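Local atomic coordinates of mercuric reductase (Metallosphaera sedula, PDB entry 4YWO), a protein that probably reduces mercuric ion to elemental mercury at the expense of NADPH, using a bound FAD as electron carrier. Residues G51-V54 / C58-S61; A304-V307 / K311-E314; A352-T357 / L419-G424; K392-T395 / I400-V403. One frame throughout, in Å; residues are numbered along the deposited sequence.

Contact 1. Residues G51-V54 / C58-S61; sequences GTCV and CVPS. With FAD (flavin-adenine dinucleotide), chain B.
Cys-53 and Cys-58 form the redox-active cysteine pair of the pyridine nucleotide-disulfide oxidoreductases, with four residues between them and the flavin alongside. Their sulfurs, SG to SG, stand 2.9 Å apart. That is long for a covalent disulfide and short for two sulfurs merely in contact, so the redox state in this crystal remains doubtful. With chi1 of 177°, Cys-53 carries its SG opposite its own backbone nitrogen, out to the sulfur of Cys-58. Cys-58 in turn stands over one face of the isoalloxazine: its SG is 3.2 Å from FAD C10, and its CB is 3.3 Å from both C4 and C4X. Cysteine suits both places: the two thiols can be oxidised to a disulfide and reduced again, and Cys-58 is the one whose sulfur lies against the flavin.

Across the two helical turns there is a single hydrogen bond, from Val-59 N to Cys-53 O, 3.1 Å long and nearly straight at 173°. It ties the start of helix 58-78 to the preceding turn. Apolar packing follows: the CG2 methyls of Val-54 and Val-59 meet loosely, Met-99 of helix 87-110 touches both valines, and Phe-437 of the second subunit packs on both cysteines.

Polar contacts to the cofactor come from Thr-52, which holds two oxygens of one phosphate. Its backbone N donates to FAD O1A, and its hydroxyl OG1 bonds to O2A at 3.1 Å. Gly-51, lacking a side chain, lets the dinucleotide pass close, with its CA 3.2 Å from FAD O3B.

Contact 2. Residues A304-V307 / K311-E314; sequences AGDV and KMLE. With FAD (flavin-adenine dinucleotide), chain B.
The carboxylate of Asp-306 is covered on one face by the side chain of Met-312, whose CG and SD lie above it, while FAD C5' sits beneath the other face. This aspartate belongs to the Gly-Asp motif that holds the flavin ribityl chain in FAD-dependent oxidoreductases of this family. From beside the carboxylate, FAD O3' donates a hydrogen bond to OD1, 2.6 Å long. The second flat group is the flavin pyrimidine ring: its carbonyl O2 accepts a bond from Glu-314 N at 2.9 Å, the amide coming from somewhat above the ring plane.

Met-312 is a fitting lid. Its CB stands 3.2 Å from Asp-306 OD1. From there CG lies beside the backbone N (chi1 -64°) and the chain runs extended, crossing Asp-306 at about a right angle; this places CG and SD over the carboxylate and the methyl CE near Asp-306 O. No direct hydrogen bond joins the two segments; water does so instead. One water is bonded to both Gly-305 O and Lys-311 O. Another is bonded to Asp-306 OD1 and accepts from Leu-313 N. OD1 is therefore gripped by both the ribityl hydroxyl and a water, and OD2 has Ser-146 as its partner.

Leu-313 is the N-cap of helix 314-330, so the first turn of that helix faces the flavin carbonyl; the helix end would probably favour electron density at O2. Gly-305, without a side chain, brings its CA within 3.3 Å of FAD O2P, and the same phosphate oxygen accepts from Asp-306 N at 3.0 Å.

Contact 3. Residues A352-T357 / L419-G424; sequences ARVGLT and LAIRFG
Val-354 and Ile-421 meet tip to tip, and nearly the whole contact rests on the terminal methyl CD1 of Ile-421. It lies 3.8 Å from Val-354 CG1 and 4.1 Å from CG2, settling against both branches of the valine. The isoleucine reaches this far because its chain is stretched out at chi2 (166°). Beside the valine, Gly-355 presents only backbone to the helix, with CA 4.2 Å from the same CD1; having no side chain, it lets the methyl come down on the strand, and its positive phi suits the residue. No hydrogen bond crosses here.

This is a helix laid on a face of the antiparallel sheet of the dimerisation domain: helix 414-422 covers strand 350-355, and Ala-417 and Ala-418 also pack on Val-354.

The rest of 419-424 has no contact with 352-357 and is turned to the subunit interface. Arg-422 and Phe-423, both partly exposed, take no part in the packing on the strand: Arg-422 packs on Asp-429 of the second subunit, and Phe-423 meets Phe-423 of that subunit with ring planes at about 50°. Gly-424 is the first residue to leave helical angles, in a Schellman motif, its positive phi easy for glycine, and its N bonds back to Ile-421 O at 3.0 Å.

Contact 4. Residues K392-T395 / I400-V403; sequences KMVT and IVGV
Met-393 and Ile-400 cross obliquely on one face of a beta hairpin of strands 390-396 and 399-407, its pairing interrupted by a classic beta bulge. The methionine leaves the backbone with CG anti to N, runs straight to its sulfur and then bends at chi3 (-79°). This brings SD to 4.0 Å from Ile-400 CD1 and turns CE to the CG2 methyl of Val-403. Met-393 and Val-403 form a non-hydrogen-bonded pair and point the same way, alongside each other. A flexible thioether suits this place because it can fit between two branched neighbours. Thr-395 joins the same face: its CG2 slants across Ile-400 at 4.1 Å from CG1. Helix 442-449 packs on this face through Val-447 and Leu-444, with Phe-451 on Met-393 and Thr-395.

On the opposite face Val-394 stands across from Gly-402, and its CG1 meets CG2 of Val-401 at 4.1 Å. Gly-402 has no side chain to set against Val-394 and lies close to it through the backbone alone.

The bulge arises because Val-401 and Gly-402 both face Val-394. Its carbonyl O accepts from Val-401 N at 2.9 Å and, weakly, from Gly-402 N at 3.3 Å. In return Val-394 N donates to Gly-402 O. Beyond the pairing, Lys-392 sends its amine off to salt bridges with Glu-214 and Glu-216. Its carbonyl stays in the hairpin, where Val-403 CA makes a CH contact to Lys-392 O at 3.2 Å.

Contacts 1 and 2 line the same FAD from different parts of the chain, their centres about 13 Å apart. They touch where Cys-53 SG packs on Glu-314 CG at 3.5 Å, so the start of helix 314-330 meets the redox pair. Contacts 3 and 4 belong to the dimerisation domain, their centres about 7 Å apart. Strands 350-355 and 399-407 are neighbours in one sheet, probably bonded through Val-354 N to Val-403 O at 2.9 Å, and Ile-421 also packs on residues of the hairpin. Contact 3 lies about 19 Å, centre to centre, from contact 2. Contacts 1, 2 and 3 all reach the second subunit.

Contact 1. Residues G51-V54 / C58-S61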
loop_
_atom_site.group_PDB
_atom_site.type_symbol
_atom_site.label_atom_id
_atom_site.label_comp_id
_atom_site.label_asym_id
_atom_site.label_seq_id
_atom_site.Cartn_x
_atom_site.Cartn_y
_atom_site.Cartn_z
ATOM N N GLY A 51 -15.622 22.269 -4.570
ATOM C CA GLY A 51 -16.483 21.661 -3.602
ATOM C C GLY A 51 -15.844 21.178 -2.324
ATOM O O GLY A 51 -14.963 21.865 -1.801
ATOM N N THR A 52 -16.354 20.109 -1.740
ATOM C CA THR A 52 -16.010 19.739 -0.414
ATOM C C THR A 52 -14.619 19.155 -0.272
ATOM O O THR A 52 -13.917 19.529 0.680
ATOM C CB THR A 52 -17.033 18.701 0.099
ATOM O OG1 THR A 52 -18.334 19.383 0.185
ATOM C CG2 THR A 52 -16.665 18.157 1.465
ATOM N N CYS A 53 -14.269 18.216 -1.145
ATOM C CA CYS A 53 -13.055 17.423 -1.004
ATOM C C CYS A 53 -11.808 18.271 -0.811
ATOM O O CYS A 53 -11.085 18.114 0.172
ATOM C CB CYS A 53 -12.878 16.503 -2.215
ATOM S SG CYS A 53 -11.357 15.525 -2.195
ATOM N N VAL A 54 -11.554 19.164 -1.760
ATOM C CA VAL A 54 -10.334 19.952 -1.736
ATOM C C VAL A 54 -10.350 21.008 -0.681
ATOM O O VAL A 54 -9.328 21.397 -0.133
ATOM C CB VAL A 54 -9.957 20.463 -3.158
ATOM C CG1 VAL A 54 -10.852 21.598 -3.624
ATOM C CG2 VAL A 54 -8.525 20.912 -3.186
ATOM N N CYS A 58 -11.419 15.908 2.314
ATOM C CA CYS A 58 -10.346 14.930 2.316
ATOM C C CYS A 58 -8.966 15.554 2.321
ATOM O O CYS A 58 -8.067 15.062 3.003
ATOM C CB CYS A 58 -10.485 13.988 1.117
ATOM S SG CYS A 58 -12.078 14.091 0.267
ATOM N N VAL A 59 -8.780 16.628 1.563
ATOM C CA VAL A 59 -7.417 17.183 1.469
ATOM C C VAL A 59 -6.937 17.864 2.772
ATOM O O VAL A 59 -5.899 17.473 3.341
ATOM C CB VAL A 59 -7.274 18.105 0.255
ATOM C CG1 VAL A 59 -6.003 18.852 0.296
ATOM C CG2 VAL A 59 -7.434 17.253 -0.987
ATOM N N PRO A 60 -7.713 18.834 3.344
ATOM C CA PRO A 60 -7.218 19.441 4.562
ATOM C C PRO A 60 -7.236 18.446 5.779
ATOM O O PRO A 60 -6.328 18.525 6.655
ATOM C CB PRO A 60 -8.261 20.556 4.843
ATOM C CG PRO A 60 -9.380 20.232 3.904
ATOM C CD PRO A 60 -8.840 19.602 2.757
ATOM N N SER A 61 -8.162 17.477 5.774
ATOM C CA SER A 61 -8.285 16.544 6.901
ATOM C C SER A 61 -7.058 15.559 6.905
ATOM O O SER A 61 -6.393 15.351 7.965
ATOM C CB SER A 61 -9.582 15.856 7.005
ATOM O OG SER A 61 -9.849 15.099 5.890
HETATM P PA FAD B . -19.791 18.505 -3.482
HETATM O O1A FAD B . -18.319 18.535 -3.816
HETATM O O2A FAD B . -20.286 19.142 -2.205
HETATM O O5B FAD B . -20.600 19.153 -4.714
HETATM C C5B FAD B . -21.571 20.172 -4.487
HETATM C C4B FAD B . -21.075 21.485 -5.080
HETATM O O4B FAD B . -22.069 22.025 -5.954
HETATM C C3B FAD B . -20.802 22.513 -3.993
HETATM O O3B FAD B . -19.430 22.913 -4.030
HETATM C C2B FAD B . -21.698 23.697 -4.294
HETATM O O2B FAD B . -20.904 24.865 -4.525
HETATM C C1B FAD B . -22.474 23.337 -5.551
HETATM N N9A FAD B . -23.929 23.346 -5.261
HETATM C C8A FAD B . -24.535 22.691 -4.254
HETATM N N7A FAD B . -25.876 22.906 -4.265
HETATM C C5A FAD B . -26.145 23.719 -5.303
HETATM C C6A FAD B . -27.358 24.340 -5.886
HETATM N N6A FAD B . -28.583 24.127 -5.347
HETATM N N1A FAD B . -27.201 25.125 -6.975
HETATM C C2A FAD B . -25.990 25.344 -7.521
HETATM N N3A FAD B . -24.849 24.813 -7.044
HETATM C C4A FAD B . -24.859 24.006 -5.956
HETATM N N1 FAD B . -13.989 11.186 0.821
HETATM C C2 FAD B . -12.963 10.358 0.500
HETATM O O2 FAD B . -13.099 9.582 -0.470
HETATM N N3 FAD B . -11.805 10.338 1.184
HETATM C C4 FAD B . -11.581 11.136 2.234
HETATM O O4 FAD B . -10.492 11.094 2.849
HETATM C C4X FAD B . -12.652 12.073 2.651
HETATM N N5 FAD B . -12.505 12.911 3.701
HETATM C C5X FAD B . -13.502 13.754 4.057
HETATM C C6 FAD B . -13.327 14.608 5.141
HETATM C C7 FAD B . -14.347 15.477 5.513
HETATM C C7M FAD B . -14.155 16.401 6.687
HETATM C C8 FAD B . -15.625 15.496 4.755
HETATM C C8M FAD B . -16.727 16.439 5.161
HETATM C C9 FAD B . -15.804 14.644 3.671
HETATM C C9A FAD B . -14.785 13.776 3.298
HETATM N N10 FAD B . -14.958 12.909 2.201
HETATM C C10 FAD B . -13.901 12.045 1.858
HETATM C "C1'" FAD B . -16.207 12.906 1.436
HETATM C "C2'" FAD B . -16.004 13.661 0.128
HETATM O "O2'" FAD B . -15.440 14.948 0.403
HETATM C "C3'" FAD B . -17.323 13.832 -0.615
HETATM O "O3'" FAD B . -17.964 12.559 -0.748
HETATM C "C4'" FAD B . -17.098 14.435 -1.996
HETATM O "O4'" FAD B . -16.635 15.782 -1.860
HETATM C "C5'" FAD B . -18.383 14.419 -2.816
HETATM O "O5'" FAD B . -18.321 15.433 -3.817
HETATM P P FAD B . -19.659 15.930 -4.560
HETATM O O1P FAD B . -19.254 16.696 -5.798
HETATM O O2P FAD B . -20.600 14.755 -4.676
HETATM O O3P FAD B . -20.282 16.972 -3.504
#

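Contact 2. Residues A304-V307 / K311-E314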
loop_
_atom_site.group_PDB
_atom_site.type_symbol
_atom_site.label_atom_id
_atom_site.label_comp_id
_atom_site.label_asym_id
_atom_site.label_seq_id
_atom_site.Cartn_x
_atom_site.Cartn_y
_atom_site.Cartn_z
ATOM N N ALA A 304 -25.419 12.402 -9.274
ATOM C CA ALA A 304 -24.108 11.760 -8.988
ATOM C C ALA A 304 -23.573 12.374 -7.713
ATOM O O ALA A 304 -23.773 13.583 -7.447
ATOM C CB ALA A 304 -23.170 12.004 -10.108
ATOM N N GLY A 305 -22.834 11.553 -6.946
ATOM C CA GLY A 305 -22.164 12.054 -5.767
ATOM C C GLY A 305 -22.951 11.979 -4.499
ATOM O O GLY A 305 -23.895 11.179 -4.282
ATOM N N ASP A 306 -22.566 12.833 -3.506
ATOM C CA ASP A 306 -23.143 12.738 -2.216
ATOM C C ASP A 306 -24.626 13.063 -2.199
ATOM O O ASP A 306 -25.331 12.604 -1.284
ATOM C CB ASP A 306 -22.515 13.792 -1.265
ATOM C CG ASP A 306 -21.130 13.513 -0.812
ATOM O OD1 ASP A 306 -20.551 12.497 -1.198
ATOM O OD2 ASP A 306 -20.637 14.385 0.015
ATOM N N VAL A 307 -25.069 13.767 -3.216
ATOM C CA VAL A 307 -26.548 14.148 -3.291
ATOM C C VAL A 307 -27.418 12.874 -3.423
ATOM O O VAL A 307 -28.621 12.887 -3.129
ATOM C CB VAL A 307 -26.831 15.104 -4.430
ATOM C CG1 VAL A 307 -26.806 14.451 -5.794
ATOM C CG2 VAL A 307 -28.223 15.809 -4.249
ATOM N N LYS A 311 -23.006 6.123 -0.301
ATOM C CA LYS A 311 -21.698 6.326 0.260
ATOM C C LYS A 311 -21.199 7.701 -0.165
ATOM O O LYS A 311 -21.477 8.127 -1.308
ATOM C CB LYS A 311 -20.720 5.300 -0.309
ATOM C CG LYS A 311 -21.052 3.899 0.162
ATOM C CD LYS A 311 -20.151 2.855 -0.422
ATOM C CE LYS A 311 -20.807 1.523 -0.002
ATOM N NZ LYS A 311 -19.917 0.429 -0.280
ATOM N N MET A 312 -20.445 8.319 0.728
ATOM C CA MET A 312 -19.943 9.640 0.446
ATOM C C MET A 312 -18.414 9.555 0.331
ATOM O O MET A 312 -17.679 9.592 1.348
ATOM C CB MET A 312 -20.479 10.679 1.439
ATOM C CG MET A 312 -22.016 10.747 1.236
ATOM S SD MET A 312 -22.689 11.998 2.287
ATOM C CE MET A 312 -24.489 11.910 1.999
ATOM N N LEU A 313 -17.953 9.486 -0.886
ATOM C CA LEU A 313 -16.537 9.296 -1.166
ATOM C C LEU A 313 -16.162 10.088 -2.393
ATOM O O LEU A 313 -16.904 10.009 -3.423
ATOM C CB LEU A 313 -16.297 7.833 -1.457
ATOM C CG LEU A 313 -16.526 6.840 -0.293
ATOM C CD1 LEU A 313 -16.731 5.427 -0.811
ATOM C CD2 LEU A 313 -15.275 6.840 0.590
ATOM N N GLU A 314 -14.980 10.686 -2.423
ATOM C CA GLU A 314 -14.553 11.443 -3.553
ATOM C C GLU A 314 -14.411 10.629 -4.810
ATOM O O GLU A 314 -14.834 11.027 -5.911
ATOM C CB GLU A 314 -13.274 12.200 -3.200
ATOM C CG GLU A 314 -12.835 13.155 -4.267
ATOM C CD GLU A 314 -12.008 12.500 -5.402
ATOM O OE1 GLU A 314 -11.593 11.301 -5.388
ATOM O OE2 GLU A 314 -11.761 13.164 -6.445
HETATM P PA FAD B . -19.791 18.505 -3.482
HETATM O O1A FAD B . -18.319 18.535 -3.816
HETATM O O2A FAD B . -20.286 19.142 -2.205
HETATM O O5B FAD B . -20.600 19.153 -4.714
HETATM C C5B FAD B . -21.571 20.172 -4.487
HETATM C C4B FAD B . -21.075 21.485 -5.080
HETATM O O4B FAD B . -22.069 22.025 -5.954
HETATM C C3B FAD B . -20.802 22.513 -3.993
HETATM O O3B FAD B . -19.430 22.913 -4.030
HETATM C C2B FAD B . -21.698 23.697 -4.294
HETATM O O2B FAD B . -20.904 24.865 -4.525
HETATM C C1B FAD B . -22.474 23.337 -5.551
HETATM N N9A FAD B . -23.929 23.346 -5.261
HETATM C C8A FAD B . -24.535 22.691 -4.254
HETATM N N7A FAD B . -25.876 22.906 -4.265
HETATM C C5A FAD B . -26.145 23.719 -5.303
HETATM C C6A FAD B . -27.358 24.340 -5.886
HETATM N N6A FAD B . -28.583 24.127 -5.347
HETATM N N1A FAD B . -27.201 25.125 -6.975
HETATM C C2A FAD B . -25.990 25.344 -7.521
HETATM N N3A FAD B . -24.849 24.813 -7.044
HETATM C C4A FAD B . -24.859 24.006 -5.956
HETATM N N1 FAD B . -13.989 11.186 0.821
HETATM C C2 FAD B . -12.963 10.358 0.500
HETATM O O2 FAD B . -13.099 9.582 -0.470
HETATM N N3 FAD B . -11.805 10.338 1.184
HETATM C C4 FAD B . -11.581 11.136 2.234
HETATM O O4 FAD B . -10.492 11.094 2.849
HETATM C C4X FAD B . -12.652 12.073 2.651
HETATM N N5 FAD B . -12.505 12.911 3.701
HETATM C C5X FAD B . -13.502 13.754 4.057
HETATM C C6 FAD B . -13.327 14.608 5.141
HETATM C C7 FAD B . -14.347 15.477 5.513
HETATM C C7M FAD B . -14.155 16.401 6.687
HETATM C C8 FAD B . -15.625 15.496 4.755
HETATM C C8M FAD B . -16.727 16.439 5.161
HETATM C C9 FAD B . -15.804 14.644 3.671
HETATM C C9A FAD B . -14.785 13.776 3.298
HETATM N N10 FAD B . -14.958 12.909 2.201
HETATM C C10 FAD B . -13.901 12.045 1.858
HETATM C "C1'" FAD B . -16.207 12.906 1.436
HETATM C "C2'" FAD B . -16.004 13.661 0.128
HETATM O "O2'" FAD B . -15.440 14.948 0.403
HETATM C "C3'" FAD B . -17.323 13.832 -0.615
HETATM O "O3'" FAD B . -17.964 12.559 -0.748
HETATM C "C4'" FAD B . -17.098 14.435 -1.996
HETATM O "O4'" FAD B . -16.635 15.782 -1.860
HETATM C "C5'" FAD B . -18.383 14.419 -2.816
HETATM O "O5'" FAD B . -18.321 15.433 -3.817
HETATM P P FAD B . -19.659 15.930 -4.560
HETATM O O1P FAD B . -19.254 16.696 -5.798
HETATM O O2P FAD B . -20.600 14.755 -4.676
HETATM O O3P FAD B . -20.282 16.972 -3.504
HETATM O O HOH W 1 -23.836 8.922 -2.517
HETATM O O HOH W 2 -19.947 10.500 -3.083
#

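Contact 3. Residues A352-T357 / L419-G424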
loop_
_atom_site.group_PDB
_atom_site.type_symbol
_atom_site.label_atom_id
_atom_site.label_comp_id
_atom_site.label_asym_id
_atom_site.label_seq_id
_atom_site.Cartn_x
_atom_site.Cartn_y
_atom_site.Cartn_z
ATOM N N ALA A 352 -9.871 -0.078 6.819
ATOM C CA ALA A 352 -10.235 -0.048 5.402
ATOM C C ALA A 352 -11.239 -1.159 5.103
ATOM O O ALA A 352 -11.193 -2.226 5.742
ATOM C CB ALA A 352 -9.021 -0.316 4.592
ATOM N N ARG A 353 -12.092 -0.953 4.133
ATOM C CA ARG A 353 -13.042 -1.973 3.748
ATOM C C ARG A 353 -13.400 -1.838 2.269
ATOM O O ARG A 353 -13.287 -0.777 1.652
ATOM C CB ARG A 353 -14.311 -1.783 4.567
ATOM C CG ARG A 353 -15.038 -0.514 4.361
ATOM C CD ARG A 353 -16.303 -0.335 5.165
ATOM N NE ARG A 353 -17.318 -1.236 4.727
ATOM C CZ ARG A 353 -18.466 -1.402 5.407
ATOM N NH1 ARG A 353 -18.675 -0.676 6.512
ATOM N NH2 ARG A 353 -19.341 -2.290 4.991
ATOM N N VAL A 354 -13.726 -2.984 1.674
ATOM C CA VAL A 354 -14.309 -2.987 0.313
ATOM C C VAL A 354 -15.220 -4.206 0.209
ATOM O O VAL A 354 -14.889 -5.262 0.751
ATOM C CB VAL A 354 -13.202 -2.976 -0.775
ATOM C CG1 VAL A 354 -12.215 -4.109 -0.670
ATOM C CG2 VAL A 354 -13.775 -2.838 -2.192
ATOM N N GLY A 355 -16.369 -4.072 -0.443
ATOM C CA GLY A 355 -17.237 -5.237 -0.696
ATOM C C GLY A 355 -18.110 -5.489 0.587
ATOM O O GLY A 355 -18.365 -4.647 1.466
ATOM N N LEU A 356 -18.585 -6.728 0.623
ATOM C CA LEU A 356 -19.583 -7.113 1.611
ATOM C C LEU A 356 -18.950 -7.456 2.962
ATOM O O LEU A 356 -17.853 -8.074 3.043
ATOM C CB LEU A 356 -20.259 -8.366 1.082
ATOM C CG LEU A 356 -20.965 -8.252 -0.258
ATOM C CD1 LEU A 356 -21.638 -9.602 -0.541
ATOM C CD2 LEU A 356 -21.993 -7.192 -0.191
ATOM N N THR A 357 -19.699 -7.180 4.004
ATOM C CA THR A 357 -19.342 -7.747 5.297
ATOM C C THR A 357 -19.725 -9.237 5.283
ATOM O O THR A 357 -20.467 -9.692 4.446
ATOM C CB THR A 357 -20.077 -7.069 6.482
ATOM O OG1 THR A 357 -21.510 -7.311 6.327
ATOM C CG2 THR A 357 -19.767 -5.601 6.595
ATOM N N LEU A 419 -9.587 -4.597 -6.774
ATOM C CA LEU A 419 -9.347 -5.148 -8.092
ATOM C C LEU A 419 -9.643 -6.624 -8.065
ATOM O O LEU A 419 -10.285 -7.168 -9.015
ATOM C CB LEU A 419 -7.905 -4.855 -8.490
ATOM C CG LEU A 419 -7.521 -5.172 -9.922
ATOM C CD1 LEU A 419 -8.251 -4.267 -10.880
ATOM C CD2 LEU A 419 -6.004 -5.064 -10.146
ATOM N N ALA A 420 -9.218 -7.320 -6.994
ATOM C CA ALA A 420 -9.510 -8.767 -6.848
ATOM C C ALA A 420 -11.010 -8.974 -6.905
ATOM O O ALA A 420 -11.507 -9.898 -7.606
ATOM C CB ALA A 420 -8.950 -9.279 -5.551
ATOM N N ILE A 421 -11.796 -8.184 -6.225
ATOM C CA ILE A 421 -13.250 -8.315 -6.198
ATOM C C ILE A 421 -13.844 -8.061 -7.573
ATOM O O ILE A 421 -14.648 -8.881 -8.067
ATOM C CB ILE A 421 -13.932 -7.382 -5.168
ATOM C CG1 ILE A 421 -13.588 -7.836 -3.714
ATOM C CG2 ILE A 421 -15.463 -7.382 -5.331
ATOM C CD1 ILE A 421 -13.885 -6.895 -2.591
ATOM N N ARG A 422 -13.390 -7.003 -8.258
ATOM C CA ARG A 422 -13.875 -6.770 -9.655
ATOM C C ARG A 422 -13.583 -7.927 -10.572
ATOM O O ARG A 422 -14.396 -8.288 -11.471
ATOM C CB ARG A 422 -13.257 -5.498 -10.212
ATOM C CG ARG A 422 -13.818 -4.313 -9.455
ATOM C CD ARG A 422 -13.566 -3.001 -10.170
ATOM N NE ARG A 422 -14.417 -2.937 -11.364
ATOM C CZ ARG A 422 -14.045 -3.020 -12.642
ATOM N NH1 ARG A 422 -12.824 -3.260 -13.046
ATOM N NH2 ARG A 422 -15.013 -2.960 -13.549
ATOM N N PHE A 423 -12.475 -8.596 -10.455
ATOM C CA PHE A 423 -12.098 -9.705 -11.311
ATOM C C PHE A 423 -12.745 -11.020 -10.876
ATOM O O PHE A 423 -12.515 -12.046 -11.525
ATOM C CB PHE A 423 -10.583 -9.801 -11.402
ATOM C CG PHE A 423 -10.000 -8.895 -12.547
ATOM C CD1 PHE A 423 -9.934 -9.402 -13.852
ATOM C CD2 PHE A 423 -9.748 -7.603 -12.382
ATOM C CE1 PHE A 423 -9.450 -8.620 -14.894
ATOM C CE2 PHE A 423 -9.191 -6.830 -13.410
ATOM C CZ PHE A 423 -9.110 -7.330 -14.664
ATOM N N GLY A 424 -13.450 -11.031 -9.749
ATOM C CA GLY A 424 -13.982 -12.306 -9.208
ATOM C C GLY A 424 -12.881 -13.256 -8.815
ATOM O O GLY A 424 -13.018 -14.472 -8.961
#

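Contact 4. Residues K392-T395 / I400-V403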
loop_
_atom_site.group_PDB
_atom_site.type_symbol
_atom_site.label_atom_id
_atom_site.label_comp_id
_atom_site.label_asym_id
_atom_site.label_seq_id
_atom_site.Cartn_x
_atom_site.Cartn_y
_atom_site.Cartn_z
ATOM N N LYS A 392 -9.660 -9.356 7.333
ATOM C CA LYS A 392 -10.799 -10.301 7.205
ATOM C C LYS A 392 -11.184 -10.392 5.747
ATOM O O LYS A 392 -11.311 -9.372 5.052
ATOM C CB LYS A 392 -11.978 -9.798 7.976
ATOM C CG LYS A 392 -13.176 -10.724 8.031
ATOM C CD LYS A 392 -14.168 -10.162 9.084
ATOM C CE LYS A 392 -15.236 -11.148 9.365
ATOM N NZ LYS A 392 -16.170 -10.619 10.422
ATOM N N MET A 393 -11.372 -11.600 5.276
ATOM C CA MET A 393 -11.710 -11.888 3.876
ATOM C C MET A 393 -12.972 -12.705 3.810
ATOM O O MET A 393 -13.125 -13.631 4.641
ATOM C CB MET A 393 -10.536 -12.548 3.159
ATOM C CG MET A 393 -10.718 -12.865 1.642
ATOM S SD MET A 393 -9.250 -13.504 0.879
ATOM C CE MET A 393 -8.345 -11.984 0.658
ATOM N N VAL A 394 -13.876 -12.337 2.934
ATOM C CA VAL A 394 -15.156 -12.999 2.790
ATOM C C VAL A 394 -15.332 -13.500 1.376
ATOM O O VAL A 394 -15.057 -12.763 0.422
ATOM C CB VAL A 394 -16.302 -12.045 3.096
ATOM C CG1 VAL A 394 -17.656 -12.720 2.983
ATOM C CG2 VAL A 394 -16.168 -11.295 4.423
ATOM N N THR A 395 -15.705 -14.791 1.207
ATOM C CA THR A 395 -15.873 -15.322 -0.177
ATOM C C THR A 395 -17.310 -15.792 -0.316
ATOM O O THR A 395 -17.945 -16.159 0.655
ATOM C CB THR A 395 -14.947 -16.494 -0.558
ATOM O OG1 THR A 395 -15.243 -17.631 0.333
ATOM C CG2 THR A 395 -13.459 -16.109 -0.407
ATOM N N ILE A 400 -13.839 -13.931 -3.969
ATOM C CA ILE A 400 -13.672 -12.879 -2.914
ATOM C C ILE A 400 -14.667 -11.787 -3.158
ATOM O O ILE A 400 -14.756 -11.202 -4.302
ATOM C CB ILE A 400 -12.276 -12.360 -2.944
ATOM C CG1 ILE A 400 -11.236 -13.461 -2.642
ATOM C CG2 ILE A 400 -12.106 -11.193 -1.926
ATOM C CD1 ILE A 400 -9.815 -13.250 -3.051
ATOM N N VAL A 401 -15.493 -11.521 -2.185
ATOM C CA VAL A 401 -16.439 -10.502 -2.179
ATOM C C VAL A 401 -16.360 -9.393 -1.134
ATOM O O VAL A 401 -17.134 -8.413 -1.180
ATOM C CB VAL A 401 -17.890 -11.024 -2.228
ATOM C CG1 VAL A 401 -18.113 -11.912 -3.466
ATOM C CG2 VAL A 401 -18.298 -11.738 -0.949
ATOM N N GLY A 402 -15.466 -9.538 -0.158
ATOM C CA GLY A 402 -15.302 -8.493 0.843
ATOM C C GLY A 402 -13.945 -8.673 1.453
ATOM O O GLY A 402 -13.443 -9.777 1.703
ATOM N N VAL A 403 -13.321 -7.527 1.759
ATOM C CA VAL A 403 -12.071 -7.484 2.524
ATOM C C VAL A 403 -12.160 -6.304 3.466
ATOM O O VAL A 403 -12.545 -5.188 3.048
ATOM C CB VAL A 403 -10.817 -7.373 1.612
ATOM C CG1 VAL A 403 -9.564 -7.134 2.410
ATOM C CG2 VAL A 403 -10.697 -8.506 0.623
#